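PDB 1QMJ: 16 kDa beta-galactoside-binding lectin from Gallus gallus, which binds beta-galactosides as a homodimeric galectin and may take part in regulating differentiation, although its physiological role is not yet known. Local coordinates for residues V84-V95 with K98-N108. Sequence-based numbering, arbitrary orientation.
With BME (beta-mercaptoethanol), chain C; BME (beta-mercaptoethanol), chain D.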
# COMPACT_ATOMS: atom_id res chain seq x y z
N VAL A 84 3.20 -6.70 -15.20
CA VAL A 84 3.91 -7.71 -14.41
C VAL A 84 3.60 -7.61 -12.91
O VAL A 84 3.16 -6.55 -12.42
CB VAL A 84 5.42 -7.52 -14.57
CG1 VAL A 84 5.93 -6.19 -14.01
CG2 VAL A 84 6.24 -8.60 -13.87
N GLU A 85 3.85 -8.75 -12.29
CA GLU A 85 3.70 -8.98 -10.84
C GLU A 85 5.06 -9.36 -10.28
O GLU A 85 5.68 -10.35 -10.71
CB GLU A 85 2.70 -10.11 -10.56
CG GLU A 85 2.49 -10.36 -9.06
CD GLU A 85 1.36 -11.35 -8.74
OE1 GLU A 85 1.27 -12.45 -9.40
OE2 GLU A 85 0.50 -11.08 -7.82
N ILE A 86 5.50 -8.58 -9.33
CA ILE A 86 6.80 -8.77 -8.68
C ILE A 86 6.59 -9.27 -7.24
O ILE A 86 5.93 -8.62 -6.43
CB ILE A 86 7.55 -7.44 -8.67
CG1 ILE A 86 7.80 -6.90 -10.08
CG2 ILE A 86 8.91 -7.52 -7.99
CD1 ILE A 86 8.02 -5.39 -10.13
N CYS A 87 7.18 -10.43 -6.97
CA CYS A 87 7.09 -11.07 -5.65
C CYS A 87 8.44 -10.98 -4.94
O CYS A 87 9.48 -11.36 -5.48
CB CYS A 87 6.71 -12.54 -5.82
SG CYS A 87 5.00 -12.76 -6.52
N ILE A 88 8.36 -10.47 -3.72
CA ILE A 88 9.53 -10.26 -2.87
C ILE A 88 9.39 -10.97 -1.52
O ILE A 88 8.36 -10.86 -0.85
CB ILE A 88 9.72 -8.77 -2.61
CG1 ILE A 88 10.03 -7.98 -3.89
CG2 ILE A 88 10.87 -8.47 -1.65
CD1 ILE A 88 9.85 -6.47 -3.72
N SER A 89 10.45 -11.67 -1.20
CA SER A 89 10.60 -12.42 0.06
C SER A 89 12.07 -12.37 0.44
O SER A 89 12.93 -12.00 -0.37
CB SER A 89 10.13 -13.87 -0.11
OG SER A 89 10.84 -14.49 -1.17
N PHE A 90 12.36 -12.73 1.66
CA PHE A 90 13.74 -12.71 2.14
C PHE A 90 13.89 -13.53 3.41
O PHE A 90 12.91 -14.01 3.98
CB PHE A 90 14.16 -11.26 2.45
CG PHE A 90 13.60 -10.75 3.79
CD1 PHE A 90 12.25 -10.43 3.91
CD2 PHE A 90 14.46 -10.61 4.89
CE1 PHE A 90 11.74 -9.97 5.14
CE2 PHE A 90 13.96 -10.16 6.11
CZ PHE A 90 12.60 -9.84 6.24
N ASP A 91 15.14 -13.65 3.78
CA ASP A 91 15.57 -14.35 4.99
C ASP A 91 16.84 -13.65 5.47
O ASP A 91 17.19 -12.57 4.99
CB ASP A 91 15.80 -15.85 4.73
CG ASP A 91 16.69 -16.15 3.53
OD1 ASP A 91 17.82 -15.56 3.41
OD2 ASP A 91 16.30 -17.00 2.63
N ALA A 92 17.52 -14.26 6.40
CA ALA A 92 18.73 -13.67 6.97
C ALA A 92 19.90 -13.61 5.97
O ALA A 92 20.79 -12.75 6.07
CB ALA A 92 19.20 -14.50 8.17
N ALA A 93 19.89 -14.51 5.00
CA ALA A 93 20.99 -14.59 4.00
C ALA A 93 20.74 -13.76 2.72
O ALA A 93 21.65 -13.11 2.19
CB ALA A 93 21.20 -16.03 3.56
N GLU A 94 19.52 -13.76 2.20
CA GLU A 94 19.27 -13.00 0.96
C GLU A 94 17.80 -12.62 0.75
O GLU A 94 16.91 -13.04 1.50
CB GLU A 94 19.68 -13.83 -0.26
CG GLU A 94 18.90 -15.15 -0.39
CD GLU A 94 19.17 -15.88 -1.71
OE1 GLU A 94 20.30 -15.73 -2.30
OE2 GLU A 94 18.26 -16.64 -2.23
N VAL A 95 17.66 -11.82 -0.30
CA VAL A 95 16.39 -11.31 -0.80
C VAL A 95 16.15 -11.90 -2.17
O VAL A 95 17.06 -11.93 -3.01
CB VAL A 95 16.43 -9.78 -0.92
CG1 VAL A 95 15.05 -9.16 -1.14
CG2 VAL A 95 17.01 -9.08 0.31
N LYS A 98 10.95 -12.51 -7.55
CA LYS A 98 10.47 -13.39 -8.62
C LYS A 98 9.42 -12.75 -9.49
O LYS A 98 8.45 -12.16 -8.99
CB LYS A 98 9.84 -14.68 -8.09
CG LYS A 98 9.89 -14.83 -6.57
CD LYS A 98 10.47 -16.18 -6.14
CE LYS A 98 9.51 -17.36 -6.34
NZ LYS A 98 9.87 -18.54 -5.53
N VAL A 99 9.68 -12.92 -10.75
CA VAL A 99 8.81 -12.48 -11.82
C VAL A 99 8.46 -13.72 -12.62
O VAL A 99 9.07 -14.79 -12.40
CB VAL A 99 9.50 -11.46 -12.72
CG1 VAL A 99 9.78 -10.13 -12.03
CG2 VAL A 99 10.86 -11.94 -13.24
N PRO A 100 7.47 -13.83 -13.32
CA PRO A 100 7.15 -15.11 -13.96
C PRO A 100 8.28 -15.91 -14.67
O PRO A 100 8.28 -17.14 -14.63
CB PRO A 100 6.01 -14.74 -14.92
CG PRO A 100 6.29 -13.28 -15.23
CD PRO A 100 6.65 -12.74 -13.88
N GLU A 101 9.25 -15.21 -15.25
CA GLU A 101 10.33 -15.89 -15.97
C GLU A 101 11.62 -16.15 -15.20
O GLU A 101 12.23 -17.21 -15.33
CB GLU A 101 10.69 -15.10 -17.24
CG GLU A 101 9.50 -14.57 -18.03
CD GLU A 101 9.18 -13.11 -17.72
OE1 GLU A 101 9.06 -12.74 -16.53
OE2 GLU A 101 9.05 -12.32 -18.69
N VAL A 102 12.04 -15.17 -14.40
CA VAL A 102 13.28 -15.27 -13.66
C VAL A 102 13.16 -14.95 -12.18
O VAL A 102 12.28 -14.20 -11.76
CB VAL A 102 14.34 -14.30 -14.25
CG1 VAL A 102 15.71 -14.58 -13.68
CG2 VAL A 102 14.36 -14.38 -15.76
N GLU A 103 14.05 -15.53 -11.39
CA GLU A 103 14.12 -15.25 -9.97
C GLU A 103 15.47 -14.58 -9.77
O GLU A 103 16.50 -15.09 -10.22
CB GLU A 103 14.06 -16.53 -9.14
CG GLU A 103 14.36 -16.29 -7.67
CD GLU A 103 14.34 -17.56 -6.85
OE1 GLU A 103 15.35 -18.30 -6.86
OE2 GLU A 103 13.30 -17.82 -6.20
N PHE A 104 15.45 -13.39 -9.18
CA PHE A 104 16.65 -12.63 -8.91
C PHE A 104 16.96 -12.80 -7.44
O PHE A 104 16.06 -12.92 -6.62
CB PHE A 104 16.43 -11.15 -9.23
CG PHE A 104 16.20 -10.88 -10.70
CD1 PHE A 104 17.27 -10.90 -11.60
CD2 PHE A 104 14.92 -10.59 -11.18
CE1 PHE A 104 17.07 -10.63 -12.96
CE2 PHE A 104 14.71 -10.33 -12.54
CZ PHE A 104 15.78 -10.34 -13.43
N GLU A 105 18.24 -12.88 -7.11
CA GLU A 105 18.65 -13.04 -5.73
C GLU A 105 19.66 -11.95 -5.42
O GLU A 105 20.39 -11.52 -6.29
CB GLU A 105 19.27 -14.43 -5.53
CG GLU A 105 18.29 -15.55 -5.79
CD GLU A 105 18.94 -16.92 -5.81
OE1 GLU A 105 19.37 -17.39 -4.74
OE2 GLU A 105 19.02 -17.53 -6.91
N PHE A 106 19.67 -11.49 -4.17
CA PHE A 106 20.58 -10.43 -3.75
C PHE A 106 20.85 -10.68 -2.27
O PHE A 106 19.92 -10.90 -1.50
CB PHE A 106 19.91 -9.07 -3.96
CG PHE A 106 20.83 -7.89 -3.75
CD1 PHE A 106 21.84 -7.61 -4.66
CD2 PHE A 106 20.67 -7.05 -2.65
CE1 PHE A 106 22.68 -6.51 -4.48
CE2 PHE A 106 21.50 -5.94 -2.46
CZ PHE A 106 22.51 -5.67 -3.37
N PRO A 107 22.12 -10.67 -1.85
CA PRO A 107 22.45 -10.91 -0.44
C PRO A 107 21.91 -9.86 0.52
O PRO A 107 21.92 -8.66 0.23
CB PRO A 107 23.97 -10.93 -0.45
CG PRO A 107 24.32 -10.03 -1.57
CD PRO A 107 23.34 -10.43 -2.64
N ASN A 108 21.41 -10.34 1.66
CA ASN A 108 20.87 -9.47 2.70
C ASN A 108 22.10 -8.90 3.40
O ASN A 108 22.51 -9.35 4.47
CB ASN A 108 20.01 -10.29 3.67
CG ASN A 108 19.31 -9.43 4.72
OD1 ASN A 108 19.64 -8.26 4.92
ND2 ASN A 108 18.32 -10.02 5.39
C1 BME C . 5.95 -14.04 -9.98
C2 BME C . 4.68 -14.18 -9.14
O1 BME C . 5.71 -13.11 -11.02
S2 BME C . 5.07 -14.53 -7.41
C1 BME D . 7.14 -16.41 -2.59
C2 BME D . 6.63 -15.39 -3.62
O1 BME D . 8.30 -15.91 -1.95
S2 BME D . 6.79 -13.69 -3.00
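Asn108 closes the strand 83-90, 94-98 and 103-107 meander of the galectin beta-sandwich by reaching back to the turn at 91-93. Its CB lies 3.5 Å from Ala92 O. CG, anti to the backbone N (chi1 -175°), comes within 3.8 Å of Asp91 O, and ND2 then donates to Asp91 O at 2.8 Å, the acceptor lying almost in the amide plane. The same ND2 meets the edge of the Phe90 ring and also bonds Met112 O; OD1 is hydrogen-bonded too. A short amide suits this buried place, since its NH2 group serves two carbonyls at once. The backbone N of Asn108 also donates to Ala93 O. Within the turn, Asp91 OD1 accepts from Ala93 N in a bent Asx turn and, nearly along its C-O axis, from Glu94 N, an Asx motif.

Val95 and Phe106 form an antiparallel hydrogen-bonded pair, Val95 N meeting Phe106 O at 2.7 Å. Branched and aromatic, they fill the side facing Leu42 of the opposing sheet; Phe106 also lies beside Asp71, predicted to bind galactoside. Cys87 and Lys98 pair likewise, and Val99 CG1 rests against Val84 and Ile86.

Polar residues suit the other face. There Glu94 OE2 lies 2.8 Å from Glu105 OE1, carboxylate planes 85° apart; two charged acceptors would repel, so one may be protonated. Cys87 SG is disulfide-bonded to beta-mercaptoethanol, probably from the crystallisation liquor, whose O1 donates to Glu85 O at 2.8 Å.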